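MdbA protein (Corynebacterium diphtheriae, PDB 5C00) is a thiol-disulfide oxidoreductase, essential for viability, pilus assembly, toxin production and virulence, that probably forms disulfide bonds in exported proteins. Local coordinates at residues A[26-31]-A[106-111]; A[33-38]-A[115-120]; A[46-51]-A[173-178]; A[78-83]-A[200-205]; A[141-146]-A[154-159]. One frame throughout, in Å; residues are numbered along the deposited sequence. Where two conformers were deposited one is given.

Contact 1: A[26-31]-A[106-111]; sequences GSVTDS and AVAQSG
The edge of a thioredoxin-fold sheet meets the inserted helical region of a DsbA-like protein here, and the meeting is slight: Val28, on outermost strand 25-29, reaches across to Ala108 and Gln109 in the last turn of helix 96-109. A single methyl does the work. With CG1 of Val28 anti to the backbone N (chi1 178°), CG2 is the branch turned to the helix, where it lies 4.1 Å from Ala108 CB and equally close to the backbone at Ala108 C and Gln109 N. Gln109 has its CG also anti to the backbone N (chi1 165°), but the chain then bends at chi2, and this brings its amide end nearer the strand, OE1 standing 4.4 Å from Val28 CG2. No hydrogen bond crosses the gap, so van der Waals contact alone joins the two pieces at this point, with exposed Gln109 on its outer side. The methyl of Ala108 lies deeper, also touching Ile33 of the next strand and Tyr116 of helix 113-125, while Val28 packs on Phe168 of helix 162-180. On the strand, the hydroxyls of Ser27 and Thr29 are hydrogen-bonded, OG to OG1, at 3.0 Å, and Ser27 OG also bonds Lys36 NZ across the hairpin. Beyond Thr29 the chain turns through Asp30 and Ser31, both with positive phi. Gly111 has left helical geometry, with positive phi, and its N bonds Ala108 O at 2.9 Å; Ser110 OG folds back to donate to a lone pair of Val107 O, in the carbonyl plane, at 2.7 Å.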
# COMPACT_ATOMS: atom_id res chain seq x y z
N GLY A 26 9.43 -8.30 -1.70
CA GLY A 26 8.66 -7.92 -0.54
C GLY A 26 8.30 -9.09 0.34
O GLY A 26 8.58 -10.22 0.00
N SER A 27 7.63 -8.79 1.45
CA SER A 27 7.06 -9.85 2.31
C SER A 27 5.87 -9.28 3.03
O SER A 27 5.66 -8.06 2.96
CB SER A 27 8.11 -10.40 3.27
OG SER A 27 8.61 -9.40 4.16
N VAL A 28 5.05 -10.11 3.67
CA VAL A 28 3.97 -9.60 4.52
C VAL A 28 4.33 -10.08 5.89
O VAL A 28 4.29 -11.28 6.16
CB VAL A 28 2.56 -10.10 4.08
CG1 VAL A 28 1.51 -9.58 5.04
CG2 VAL A 28 2.23 -9.69 2.66
N THR A 29 4.76 -9.15 6.72
CA THR A 29 5.35 -9.45 8.01
C THR A 29 4.90 -8.43 9.04
O THR A 29 4.94 -7.22 8.76
CB THR A 29 6.89 -9.44 7.93
OG1 THR A 29 7.31 -10.17 6.76
CG2 THR A 29 7.49 -10.12 9.19
N ASP A 30 4.49 -8.90 10.23
CA ASP A 30 4.24 -8.01 11.36
C ASP A 30 3.24 -6.91 11.02
O ASP A 30 3.48 -5.79 11.37
CB ASP A 30 5.53 -7.39 11.90
CG ASP A 30 5.30 -6.50 13.15
OD1 ASP A 30 4.44 -6.83 14.00
OD2 ASP A 30 5.94 -5.45 13.29
N SER A 31 2.15 -7.27 10.35
CA SER A 31 1.10 -6.34 9.89
C SER A 31 1.50 -5.34 8.78
O SER A 31 0.71 -4.46 8.46
CB SER A 31 0.49 -5.55 11.04
OG SER A 31 0.13 -6.40 12.12
N ALA A 106 -4.32 -8.79 -0.68
CA ALA A 106 -4.43 -10.07 -1.40
C ALA A 106 -3.36 -10.20 -2.48
O ALA A 106 -2.79 -11.26 -2.69
CB ALA A 106 -5.84 -10.25 -1.97
N VAL A 107 -3.09 -9.13 -3.23
CA VAL A 107 -2.02 -9.15 -4.20
C VAL A 107 -0.65 -9.31 -3.56
O VAL A 107 0.13 -10.13 -4.00
CB VAL A 107 -2.05 -7.86 -5.07
CG1 VAL A 107 -1.03 -7.98 -6.20
CG2 VAL A 107 -3.43 -7.61 -5.65
N ALA A 108 -0.35 -8.55 -2.52
CA ALA A 108 0.93 -8.69 -1.84
C ALA A 108 1.18 -10.09 -1.26
O ALA A 108 2.27 -10.63 -1.35
CB ALA A 108 1.03 -7.69 -0.73
N GLN A 109 0.13 -10.67 -0.71
CA GLN A 109 0.17 -12.02 -0.14
C GLN A 109 0.60 -13.07 -1.18
O GLN A 109 1.20 -14.12 -0.85
CB GLN A 109 -1.23 -12.35 0.44
CG GLN A 109 -1.49 -13.83 0.73
CD GLN A 109 -0.59 -14.35 1.84
OE1 GLN A 109 0.04 -13.56 2.56
NE2 GLN A 109 -0.49 -15.68 1.96
N SER A 110 0.28 -12.82 -2.44
CA SER A 110 0.67 -13.71 -3.52
C SER A 110 2.16 -13.61 -3.90
O SER A 110 2.64 -14.43 -4.69
CB SER A 110 -0.21 -13.46 -4.74
OG SER A 110 0.26 -12.37 -5.55
N GLY A 111 2.86 -12.59 -3.41
CA GLY A 111 4.25 -12.35 -3.75
C GLY A 111 4.51 -11.77 -5.15
O GLY A 111 5.64 -11.79 -5.61

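Contact 2: A[33-38]-A[115-120]; sequences IVLKAV and TYWNYR
Apolar contact between Ile33 and the hydroxyl end of Tyr116 makes up one half of this buried junction. The two side chains come from opposite directions, and both branches of the isoleucine arrive: CD1 lies 3.7 Å from Tyr116 OH, and CG2 is 3.9 Å from Tyr116 CZ. Tyr116 can extend this far because its CG is anti to the backbone N (chi1 172°), carrying the ring from the helix towards the strand.

A second apolar group surrounds Leu35, whose two methyls divide between two rings. CD1 sits 4.1 Å from Trp117 CZ3, on the six-membered ring of an indole that crosses the leucine at about a right angle, while CD2 is a looser 4.4 Å from Tyr116 CE2.

Polar bonding is left to the surroundings: Trp117 NE1 donates to Glu20 OE1, so the indole is tied down at the end remote from Leu35. Trp117 also packs on Met69 and Thr70 of helix 56-74, and Leu35 on Ile73 of the same helix.

The axes of strand 33-36 and helix 115-120 are 11.7 Å apart and inclined at 114°, a spacing filled by large side chains, as where the helical insertion of a DsbA-family protein lies against its thioredoxin sheet.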
# COMPACT_ATOMS: atom_id res chain seq x y z
N ILE A 33 3.25 -4.53 4.85
CA ILE A 33 3.68 -5.00 3.58
C ILE A 33 5.06 -4.41 3.42
O ILE A 33 5.21 -3.19 3.30
CB ILE A 33 2.72 -4.60 2.45
CG1 ILE A 33 1.36 -5.27 2.64
CG2 ILE A 33 3.34 -4.97 1.10
CD1 ILE A 33 0.20 -4.57 1.96
N VAL A 34 6.05 -5.27 3.41
CA VAL A 34 7.43 -4.84 3.44
C VAL A 34 8.06 -4.86 2.05
O VAL A 34 8.00 -5.87 1.36
CB VAL A 34 8.25 -5.73 4.42
CG1 VAL A 34 9.63 -5.11 4.65
CG2 VAL A 34 7.54 -5.86 5.76
N LEU A 35 8.59 -3.72 1.59
CA LEU A 35 9.27 -3.66 0.30
C LEU A 35 10.75 -3.51 0.53
O LEU A 35 11.17 -2.68 1.33
CB LEU A 35 8.75 -2.49 -0.53
CG LEU A 35 7.25 -2.50 -0.71
CD1 LEU A 35 6.89 -1.31 -1.56
CD2 LEU A 35 6.77 -3.77 -1.37
N LYS A 36 11.54 -4.33 -0.13
CA LYS A 36 12.97 -4.41 0.11
C LYS A 36 13.69 -4.97 -1.09
O LYS A 36 13.14 -5.76 -1.83
CB LYS A 36 13.21 -5.33 1.31
CG LYS A 36 12.47 -6.64 1.17
CD LYS A 36 12.47 -7.45 2.47
CE LYS A 36 11.12 -8.14 2.67
NZ LYS A 36 11.19 -9.26 3.69
N ALA A 37 14.94 -4.56 -1.27
CA ALA A 37 15.79 -5.18 -2.24
C ALA A 37 16.08 -6.64 -1.85
O ALA A 37 16.12 -6.97 -0.68
CB ALA A 37 17.08 -4.41 -2.35
N VAL A 38 16.33 -7.45 -2.87
CA VAL A 38 16.81 -8.85 -2.69
C VAL A 38 18.01 -8.91 -1.74
O VAL A 38 18.04 -9.72 -0.80
CB VAL A 38 17.09 -9.50 -4.06
CG1 VAL A 38 17.79 -10.86 -3.92
CG2 VAL A 38 15.78 -9.71 -4.78
N THR A 115 2.97 -6.46 -9.78
CA THR A 115 1.53 -6.22 -9.79
C THR A 115 1.08 -5.39 -8.57
O THR A 115 0.38 -4.38 -8.69
CB THR A 115 0.78 -7.59 -9.85
OG1 THR A 115 1.14 -8.21 -11.09
CG2 THR A 115 -0.69 -7.39 -9.87
N TYR A 116 1.56 -5.79 -7.39
CA TYR A 116 1.25 -5.07 -6.16
C TYR A 116 1.62 -3.60 -6.29
O TYR A 116 0.80 -2.70 -6.04
CB TYR A 116 1.97 -5.66 -4.97
CG TYR A 116 1.79 -4.79 -3.77
CD1 TYR A 116 0.57 -4.74 -3.09
CD2 TYR A 116 2.78 -3.92 -3.37
CE1 TYR A 116 0.38 -3.87 -2.04
CE2 TYR A 116 2.58 -3.04 -2.34
CZ TYR A 116 1.36 -3.03 -1.69
OH TYR A 116 1.19 -2.19 -0.65
N TRP A 117 2.85 -3.35 -6.69
CA TRP A 117 3.27 -1.96 -6.77
C TRP A 117 2.39 -1.11 -7.70
O TRP A 117 1.97 0.02 -7.39
CB TRP A 117 4.71 -1.92 -7.24
CG TRP A 117 5.15 -0.57 -7.45
CD1 TRP A 117 5.30 0.04 -8.62
CD2 TRP A 117 5.44 0.38 -6.44
NE1 TRP A 117 5.69 1.34 -8.43
CE2 TRP A 117 5.80 1.56 -7.09
CE3 TRP A 117 5.45 0.34 -5.03
CZ2 TRP A 117 6.14 2.72 -6.40
CZ3 TRP A 117 5.80 1.50 -4.34
CH2 TRP A 117 6.15 2.65 -5.04
N ASN A 118 2.12 -1.65 -8.89
CA ASN A 118 1.31 -0.92 -9.84
C ASN A 118 -0.15 -0.80 -9.43
O ASN A 118 -0.80 0.19 -9.74
CB ASN A 118 1.44 -1.56 -11.22
CG ASN A 118 2.78 -1.21 -11.86
OD1 ASN A 118 2.98 -0.08 -12.31
ND2 ASN A 118 3.71 -2.15 -11.81
N TYR A 119 -0.65 -1.81 -8.71
CA TYR A 119 -2.01 -1.81 -8.20
C TYR A 119 -2.17 -0.76 -7.13
O TYR A 119 -3.08 0.06 -7.19
CB TYR A 119 -2.35 -3.17 -7.67
CG TYR A 119 -3.79 -3.37 -7.33
CD1 TYR A 119 -4.76 -3.28 -8.30
CD2 TYR A 119 -4.18 -3.68 -6.07
CE1 TYR A 119 -6.10 -3.51 -8.02
CE2 TYR A 119 -5.53 -3.90 -5.78
CZ TYR A 119 -6.47 -3.86 -6.75
OH TYR A 119 -7.81 -4.12 -6.45
N ARG A 120 -1.24 -0.69 -6.19
CA ARG A 120 -1.23 0.38 -5.17
C ARG A 120 -1.24 1.76 -5.82
O ARG A 120 -2.02 2.64 -5.40
CB ARG A 120 0.00 0.23 -4.25
CG ARG A 120 0.27 1.45 -3.36
CD ARG A 120 1.46 1.21 -2.43
NE ARG A 120 1.77 2.43 -1.66
CZ ARG A 120 2.50 3.45 -2.13
NH1 ARG A 120 2.98 3.43 -3.36
NH2 ARG A 120 2.73 4.55 -1.37

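Contact 3: A[46-51]-A[173-178]; sequences KIDFYE and SKKLEK
Asp48 OD1 is taken by a salt bridge from Arg83 NE on the neighbouring strand of the thioredoxin-fold sheet, while the same carboxylate faces Lys175 of helix 162-180. The lysine does not close a second bridge: Asp48 OD2 and Lys175 NZ are 4.5 Å apart, a separation at which the opposite charges may still attract each other. A bend at chi4 (51°) turns the ammonium from the line of its extended chain, and NZ also has a long, weak ion pair with Asp179.

The methylenes of that chain cross the end of Tyr50 at about a right angle. Tyr50 OH comes to 3.2 Å from Lys175 CG, with CD almost as close at the edge of the ring, so the hydroxyl lies against the aliphatic part of the lysine.

Leu176 fills the deeper part of the contact. Its CG is anti to the backbone N (chi1 -177°), and from there the leucine slides past the tyrosine in the opposite direction, backed by Phe189 and Arg187 of strand 187-190. CB also lies over a face of the ring, 3.8 Å from Tyr50 CE2. The main feature is a CH-pi contact, with Leu176 CD1 over the ring centre, 3.9 Å from the centroid and 9° off the normal.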
# COMPACT_ATOMS: atom_id res chain seq x y z
N LYS A 46 15.05 1.45 8.45
CA LYS A 46 13.72 0.86 8.48
C LYS A 46 12.67 1.96 8.48
O LYS A 46 12.67 2.82 9.34
CB LYS A 46 13.54 -0.01 9.70
CG LYS A 46 14.37 -1.28 9.61
CD LYS A 46 14.60 -1.92 10.97
CE LYS A 46 15.86 -2.78 11.01
NZ LYS A 46 16.37 -2.87 12.40
N ILE A 47 11.75 1.92 7.53
CA ILE A 47 10.76 2.97 7.40
C ILE A 47 9.45 2.37 7.81
O ILE A 47 9.15 1.25 7.44
CB ILE A 47 10.69 3.46 5.96
CG1 ILE A 47 12.07 3.80 5.41
CG2 ILE A 47 9.71 4.62 5.83
CD1 ILE A 47 12.76 4.94 6.09
N ASP A 48 8.69 3.10 8.60
CA ASP A 48 7.29 2.77 8.81
C ASP A 48 6.49 3.85 8.14
O ASP A 48 6.61 5.03 8.48
CB ASP A 48 6.97 2.66 10.29
CG ASP A 48 7.67 1.49 10.95
OD1 ASP A 48 7.41 0.35 10.58
OD2 ASP A 48 8.51 1.74 11.86
N PHE A 49 5.76 3.45 7.10
CA PHE A 49 5.03 4.40 6.29
C PHE A 49 3.57 4.03 6.43
O PHE A 49 3.13 2.97 6.00
CB PHE A 49 5.54 4.29 4.86
CG PHE A 49 4.95 5.29 3.89
CD1 PHE A 49 4.14 6.34 4.28
CD2 PHE A 49 5.25 5.15 2.54
CE1 PHE A 49 3.63 7.23 3.36
CE2 PHE A 49 4.74 6.03 1.60
CZ PHE A 49 3.93 7.07 2.01
N TYR A 50 2.82 4.93 7.04
CA TYR A 50 1.40 4.73 7.34
C TYR A 50 0.56 5.44 6.28
O TYR A 50 0.77 6.62 6.02
CB TYR A 50 1.05 5.25 8.71
CG TYR A 50 1.73 4.52 9.86
CD1 TYR A 50 3.02 4.87 10.27
CD2 TYR A 50 1.07 3.49 10.56
CE1 TYR A 50 3.65 4.20 11.32
CE2 TYR A 50 1.68 2.84 11.62
CZ TYR A 50 2.97 3.18 11.97
OH TYR A 50 3.54 2.56 13.06
N GLU A 51 -0.36 4.70 5.68
CA GLU A 51 -1.25 5.32 4.72
C GLU A 51 -2.60 4.64 4.76
O GLU A 51 -2.78 3.56 5.34
CB GLU A 51 -0.65 5.37 3.30
CG GLU A 51 -0.30 4.06 2.71
CD GLU A 51 0.52 4.10 1.36
OE1 GLU A 51 0.81 2.99 0.92
OE2 GLU A 51 0.92 5.16 0.81
N SER A 173 -2.83 0.93 13.64
CA SER A 173 -3.28 2.16 14.28
C SER A 173 -2.84 2.20 15.75
O SER A 173 -2.52 3.26 16.25
CB SER A 173 -4.78 2.35 14.17
OG SER A 173 -5.47 1.34 14.83
N LYS A 174 -2.79 1.05 16.42
CA LYS A 174 -2.27 1.04 17.78
C LYS A 174 -0.79 1.38 17.85
O LYS A 174 -0.36 2.15 18.75
CB LYS A 174 -2.55 -0.31 18.46
CG LYS A 174 -3.99 -0.53 18.82
CD LYS A 174 -4.11 -1.91 19.48
CE LYS A 174 -5.46 -2.10 20.17
NZ LYS A 174 -6.53 -2.33 19.16
N LYS A 175 0.00 0.86 16.91
CA LYS A 175 1.41 1.23 16.78
C LYS A 175 1.55 2.71 16.51
O LYS A 175 2.39 3.36 17.12
CB LYS A 175 2.16 0.40 15.73
CG LYS A 175 3.65 0.66 15.64
CD LYS A 175 4.27 -0.23 14.58
CE LYS A 175 5.74 0.05 14.33
NZ LYS A 175 6.55 0.07 15.58
N LEU A 176 0.71 3.27 15.65
CA LEU A 176 0.81 4.68 15.34
C LEU A 176 0.41 5.54 16.55
O LEU A 176 1.01 6.56 16.81
CB LEU A 176 -0.06 5.02 14.14
CG LEU A 176 -0.01 6.46 13.64
CD1 LEU A 176 1.41 6.79 13.30
CD2 LEU A 176 -0.89 6.64 12.42
N GLU A 177 -0.60 5.10 17.30
CA GLU A 177 -0.96 5.79 18.53
C GLU A 177 0.18 5.81 19.52
O GLU A 177 0.43 6.83 20.11
CB GLU A 177 -2.18 5.15 19.16
CG GLU A 177 -3.42 5.58 18.43
CD GLU A 177 -4.65 4.80 18.82
OE1 GLU A 177 -4.51 3.60 19.15
OE2 GLU A 177 -5.73 5.39 18.75
N LYS A 178 0.83 4.67 19.69
CA LYS A 178 1.94 4.51 20.61
C LYS A 178 3.13 5.36 20.17
O LYS A 178 3.70 6.11 20.98
CB LYS A 178 2.31 3.03 20.67
CG LYS A 178 3.47 2.61 21.57
CD LYS A 178 3.92 1.22 21.12
CE LYS A 178 4.30 0.30 22.27
NZ LYS A 178 5.77 0.15 22.43

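Contact 4: A[78-83]-A[200-205]; sequences IVVNLR and ETWVEQ
Trp202, the first residue of the C-terminal helix 202-207, lays the far end of its indole against Ile78 and Val80 on strand 78-85 of the thioredoxin-fold sheet. Ile78 makes the closer approach, its CD1 lying 4.2 Å from Trp202 CZ3 and just as far from CH2, with the two side chains crossing at about a right angle. Val80 comes in at the ring edge, near its plane, CG2 standing 4.5 Å from Trp202 CH2. All three residues are buried, and the meeting is purely apolar.

Rotation at the first torsion sets both partners: CG1 of Ile78 (chi1 62°) and CG of Trp202 (chi1 74°) both sit between the backbone N and the carbonyl carbon. For the indole this directs the six-membered ring from the start of the helix across to the sheet. One face of the indole is covered by its own neighbour, Val203 CG2, which lies 3.5 Å above the plane over the ring centre.

Further out, Trp202 packs on Met69 of helix 56-74 and Ile47 of strand 45-52, and its NE1 makes a weak hydrogen bond to Thr65 OG1; Ile78 and Val80 both rest on Ile73 of helix 56-74. The helix carrying the tryptophan begins at Thr201, the N-cap residue, whose hydroxyl is bonded back to Gly198 O instead of capping. Its first turn is closed by the backbone, with Gln205 N donating to Thr201 O at 3.0 Å.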
# COMPACT_ATOMS: atom_id res chain seq x y z
N ILE A 78 16.95 1.62 2.03
CA ILE A 78 15.84 1.57 2.95
C ILE A 78 15.04 0.30 2.79
O ILE A 78 15.03 -0.28 1.70
CB ILE A 78 14.91 2.77 2.78
CG1 ILE A 78 14.27 2.84 1.40
CG2 ILE A 78 15.71 4.03 3.00
CD1 ILE A 78 13.26 3.96 1.29
N VAL A 79 14.42 -0.13 3.88
CA VAL A 79 13.42 -1.18 3.87
C VAL A 79 12.11 -0.54 4.31
O VAL A 79 12.08 0.08 5.35
CB VAL A 79 13.84 -2.31 4.80
CG1 VAL A 79 12.72 -3.33 4.96
CG2 VAL A 79 15.07 -2.97 4.19
N VAL A 80 11.08 -0.60 3.48
CA VAL A 80 9.83 0.11 3.77
C VAL A 80 8.71 -0.78 4.27
O VAL A 80 8.24 -1.71 3.58
CB VAL A 80 9.33 0.94 2.56
CG1 VAL A 80 8.07 1.70 2.97
CG2 VAL A 80 10.39 1.94 2.13
N ASN A 81 8.31 -0.53 5.50
CA ASN A 81 7.16 -1.18 6.02
C ASN A 81 5.92 -0.34 5.75
O ASN A 81 5.67 0.63 6.45
CB ASN A 81 7.30 -1.41 7.52
CG ASN A 81 8.54 -2.20 7.84
OD1 ASN A 81 8.53 -3.41 7.77
ND2 ASN A 81 9.62 -1.52 8.15
N LEU A 82 5.11 -0.79 4.79
CA LEU A 82 3.87 -0.15 4.46
C LEU A 82 2.82 -0.66 5.45
O LEU A 82 2.53 -1.87 5.49
CB LEU A 82 3.43 -0.43 3.02
CG LEU A 82 4.31 0.16 1.93
CD1 LEU A 82 3.86 -0.43 0.61
CD2 LEU A 82 4.24 1.66 1.91
N ARG A 83 2.37 0.25 6.31
CA ARG A 83 1.44 -0.02 7.39
C ARG A 83 0.12 0.63 7.05
O ARG A 83 -0.08 1.86 7.25
CB ARG A 83 2.02 0.49 8.70
CG ARG A 83 3.28 -0.32 9.12
CD ARG A 83 3.71 -0.09 10.57
NE ARG A 83 4.81 -0.99 10.88
CZ ARG A 83 4.67 -2.28 11.16
NH1 ARG A 83 3.48 -2.84 11.23
NH2 ARG A 83 5.74 -3.04 11.34
N GLU A 200 7.95 15.94 2.35
CA GLU A 200 8.18 15.73 0.92
C GLU A 200 9.57 15.22 0.62
O GLU A 200 9.81 14.65 -0.46
CB GLU A 200 7.97 17.00 0.12
CG GLU A 200 6.53 17.43 0.05
CD GLU A 200 6.32 18.63 -0.87
OE1 GLU A 200 7.04 18.74 -1.90
OE2 GLU A 200 5.42 19.44 -0.58
N THR A 201 10.48 15.42 1.55
CA THR A 201 11.86 15.02 1.35
C THR A 201 12.26 13.89 2.27
O THR A 201 13.45 13.71 2.53
CB THR A 201 12.83 16.23 1.54
OG1 THR A 201 12.95 16.59 2.92
CG2 THR A 201 12.33 17.41 0.78
N TRP A 202 11.29 13.11 2.74
CA TRP A 202 11.61 12.07 3.70
C TRP A 202 12.61 11.05 3.16
O TRP A 202 13.39 10.53 3.93
CB TRP A 202 10.33 11.38 4.22
CG TRP A 202 9.62 10.45 3.29
CD1 TRP A 202 8.52 10.70 2.55
CD2 TRP A 202 9.95 9.07 3.08
NE1 TRP A 202 8.13 9.55 1.86
CE2 TRP A 202 8.98 8.54 2.20
CE3 TRP A 202 10.94 8.23 3.58
CZ2 TRP A 202 9.00 7.21 1.78
CZ3 TRP A 202 10.95 6.89 3.16
CH2 TRP A 202 9.99 6.40 2.27
N VAL A 203 12.56 10.77 1.86
CA VAL A 203 13.44 9.75 1.29
C VAL A 203 14.90 10.27 1.36
O VAL A 203 15.82 9.53 1.78
CB VAL A 203 13.04 9.39 -0.15
CG1 VAL A 203 14.02 8.35 -0.71
CG2 VAL A 203 11.59 8.86 -0.21
N GLU A 204 15.09 11.55 1.03
CA GLU A 204 16.44 12.18 1.18
C GLU A 204 16.89 12.09 2.61
O GLU A 204 18.04 11.78 2.90
CB GLU A 204 16.45 13.66 0.82
CG GLU A 204 16.19 14.02 -0.61
CD GLU A 204 15.99 15.52 -0.80
OE1 GLU A 204 15.06 15.88 -1.57
OE2 GLU A 204 16.72 16.34 -0.19
N GLN A 205 15.98 12.36 3.52
CA GLN A 205 16.27 12.34 4.94
C GLN A 205 16.66 10.95 5.37
O GLN A 205 17.57 10.79 6.16
CB GLN A 205 15.08 12.78 5.74
CG GLN A 205 14.71 14.25 5.58
CD GLN A 205 13.70 14.72 6.60
OE1 GLN A 205 13.86 14.51 7.82
NE2 GLN A 205 12.65 15.38 6.12

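Contact 5: A[141-146]-A[154-159]; sequences DVAKSL and QKIREG
Ala143 and Ile156 form the tight, buried side of this helix pair: the methyl of Ala143 is met by Ile156 CD1 at 3.6 Å. The isoleucine reaches it through an extended chain, chi2 178°, and the small alanine lets the backbones approach to 8.5 Å between the CA atoms of these two residues.

The partly exposed side is polar. Arg157 grips Asp141 end-on with two nitrogens that both go to one oxygen, OD1. NH2 gives the shorter bond, 2.7 Å to Asp141 OD1, arriving nearly in line with the C-O bond; NH1 is 3.1 Å from the same OD1 and more bent, with an N-H...O angle of 136°. OD1 lies in the guanidinium plane, yet the carboxylate is turned 77° against it, so this is not the flat two-oxygen pairing. Asp141 OD2 is used instead by the backbone N atoms of His9 and Gln10, which fixes the carboxylate from the N-terminal tail, and Arg157 NH1 also bonds Asn137 OD1.

Helices 136-145 and 150-158, joined by a short link, are thus held as a pair in the helical region. Ala143 also touches Tyr119 of helix 113-125, and Ile156 packs on Ala103 and Ala106 of helix 96-109.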
# COMPACT_ATOMS: atom_id res chain seq x y z
N ASP A 141 -11.41 -6.95 -10.70
CA ASP A 141 -11.24 -6.90 -12.16
C ASP A 141 -9.92 -6.16 -12.42
O ASP A 141 -9.16 -6.52 -13.32
CB ASP A 141 -12.37 -6.16 -12.84
CG ASP A 141 -13.56 -7.05 -13.19
OD1 ASP A 141 -13.72 -8.18 -12.67
OD2 ASP A 141 -14.36 -6.58 -14.05
N VAL A 142 -9.70 -5.07 -11.69
CA VAL A 142 -8.55 -4.23 -11.92
C VAL A 142 -7.25 -4.96 -11.56
O VAL A 142 -6.26 -4.88 -12.29
CB VAL A 142 -8.66 -2.85 -11.24
CG1 VAL A 142 -7.36 -2.07 -11.38
CG2 VAL A 142 -9.77 -2.08 -11.90
N ALA A 143 -7.25 -5.67 -10.43
CA ALA A 143 -6.15 -6.50 -10.08
C ALA A 143 -5.82 -7.50 -11.19
O ALA A 143 -4.64 -7.70 -11.51
CB ALA A 143 -6.44 -7.25 -8.76
N LYS A 144 -6.82 -8.19 -11.70
CA LYS A 144 -6.60 -9.18 -12.77
C LYS A 144 -5.98 -8.51 -13.99
O LYS A 144 -5.03 -9.02 -14.61
CB LYS A 144 -7.93 -9.81 -13.12
CG LYS A 144 -7.89 -10.75 -14.31
CD LYS A 144 -7.18 -12.02 -13.94
CE LYS A 144 -7.10 -12.96 -15.14
NZ LYS A 144 -5.90 -12.66 -15.93
N SER A 145 -6.55 -7.37 -14.37
CA SER A 145 -6.05 -6.64 -15.55
C SER A 145 -4.58 -6.26 -15.37
O SER A 145 -3.84 -6.22 -16.35
CB SER A 145 -6.85 -5.38 -15.79
OG SER A 145 -8.19 -5.68 -16.18
N LEU A 146 -4.15 -5.95 -14.14
CA LEU A 146 -2.76 -5.58 -13.88
C LEU A 146 -1.83 -6.76 -13.70
O LEU A 146 -0.61 -6.58 -13.49
CB LEU A 146 -2.67 -4.65 -12.64
CG LEU A 146 -2.78 -3.16 -12.95
CD1 LEU A 146 -2.93 -2.31 -11.69
CD2 LEU A 146 -1.62 -2.63 -13.76
N GLN A 154 -10.10 -14.08 -7.48
CA GLN A 154 -11.25 -14.65 -6.80
C GLN A 154 -11.25 -14.35 -5.31
O GLN A 154 -12.27 -14.05 -4.73
CB GLN A 154 -11.35 -16.15 -7.09
CG GLN A 154 -12.68 -16.78 -6.61
CD GLN A 154 -13.92 -16.19 -7.28
OE1 GLN A 154 -13.92 -15.81 -8.46
NE2 GLN A 154 -14.99 -16.14 -6.54
N LYS A 155 -10.09 -14.39 -4.67
CA LYS A 155 -9.97 -13.99 -3.29
C LYS A 155 -10.48 -12.55 -3.07
O LYS A 155 -11.19 -12.27 -2.11
CB LYS A 155 -8.52 -14.13 -2.87
CG LYS A 155 -8.17 -13.59 -1.51
CD LYS A 155 -6.72 -13.87 -1.19
CE LYS A 155 -6.33 -15.32 -1.44
NZ LYS A 155 -5.14 -15.65 -0.62
N ILE A 156 -10.11 -11.63 -3.96
CA ILE A 156 -10.57 -10.27 -3.83
C ILE A 156 -12.13 -10.19 -3.95
O ILE A 156 -12.79 -9.48 -3.18
CB ILE A 156 -9.90 -9.36 -4.88
CG1 ILE A 156 -8.39 -9.33 -4.59
CG2 ILE A 156 -10.56 -7.97 -4.87
CD1 ILE A 156 -7.53 -8.52 -5.52
N ARG A 157 -12.68 -10.90 -4.91
CA ARG A 157 -14.14 -10.94 -5.08
C ARG A 157 -14.85 -11.43 -3.84
O ARG A 157 -15.94 -10.96 -3.55
CB ARG A 157 -14.51 -11.88 -6.23
CG ARG A 157 -14.08 -11.36 -7.57
CD ARG A 157 -14.68 -12.14 -8.73
NE ARG A 157 -13.87 -11.91 -9.90
CZ ARG A 157 -13.85 -10.75 -10.57
NH1 ARG A 157 -14.65 -9.76 -10.22
NH2 ARG A 157 -13.02 -10.58 -11.60
N GLU A 158 -14.25 -12.37 -3.12
CA GLU A 158 -14.82 -12.97 -1.92
C GLU A 158 -14.40 -12.27 -0.66
O GLU A 158 -14.85 -12.64 0.42
CB GLU A 158 -14.39 -14.45 -1.82
CG GLU A 158 -15.09 -15.36 -2.82
CD GLU A 158 -14.32 -16.65 -3.11
OE1 GLU A 158 -13.27 -16.89 -2.46
OE2 GLU A 158 -14.74 -17.42 -4.00
N GLY A 159 -13.57 -11.24 -0.76
CA GLY A 159 -13.07 -10.52 0.43
C GLY A 159 -12.20 -11.36 1.34
O GLY A 159 -12.17 -11.16 2.58

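In the fold
Contacts 1 to 4 all reach one sheet. Contact 5 lies in the helical region away from it, its centre about 28 Å from that of contact 4, and reaches contacts 1 and 2 through Ala106 on Ile156 and Tyr119 on Ala143. Contacts 1 and 2, with centres about 9 Å apart, share the hairpin of strands 25-29 and 32-36. Strand 78-85 then lies between strands 32-36 and 45-52, backbone-bonded to both, and so joins contacts 2, 4 and 3. Cys55 and Cys58, at the start of helix 56-74, probably form the thioredoxin-type CxxC redox site; Glu51 touches Cys58 and is salt-bridged to Arg120, linking contacts 3 and 2 beside it.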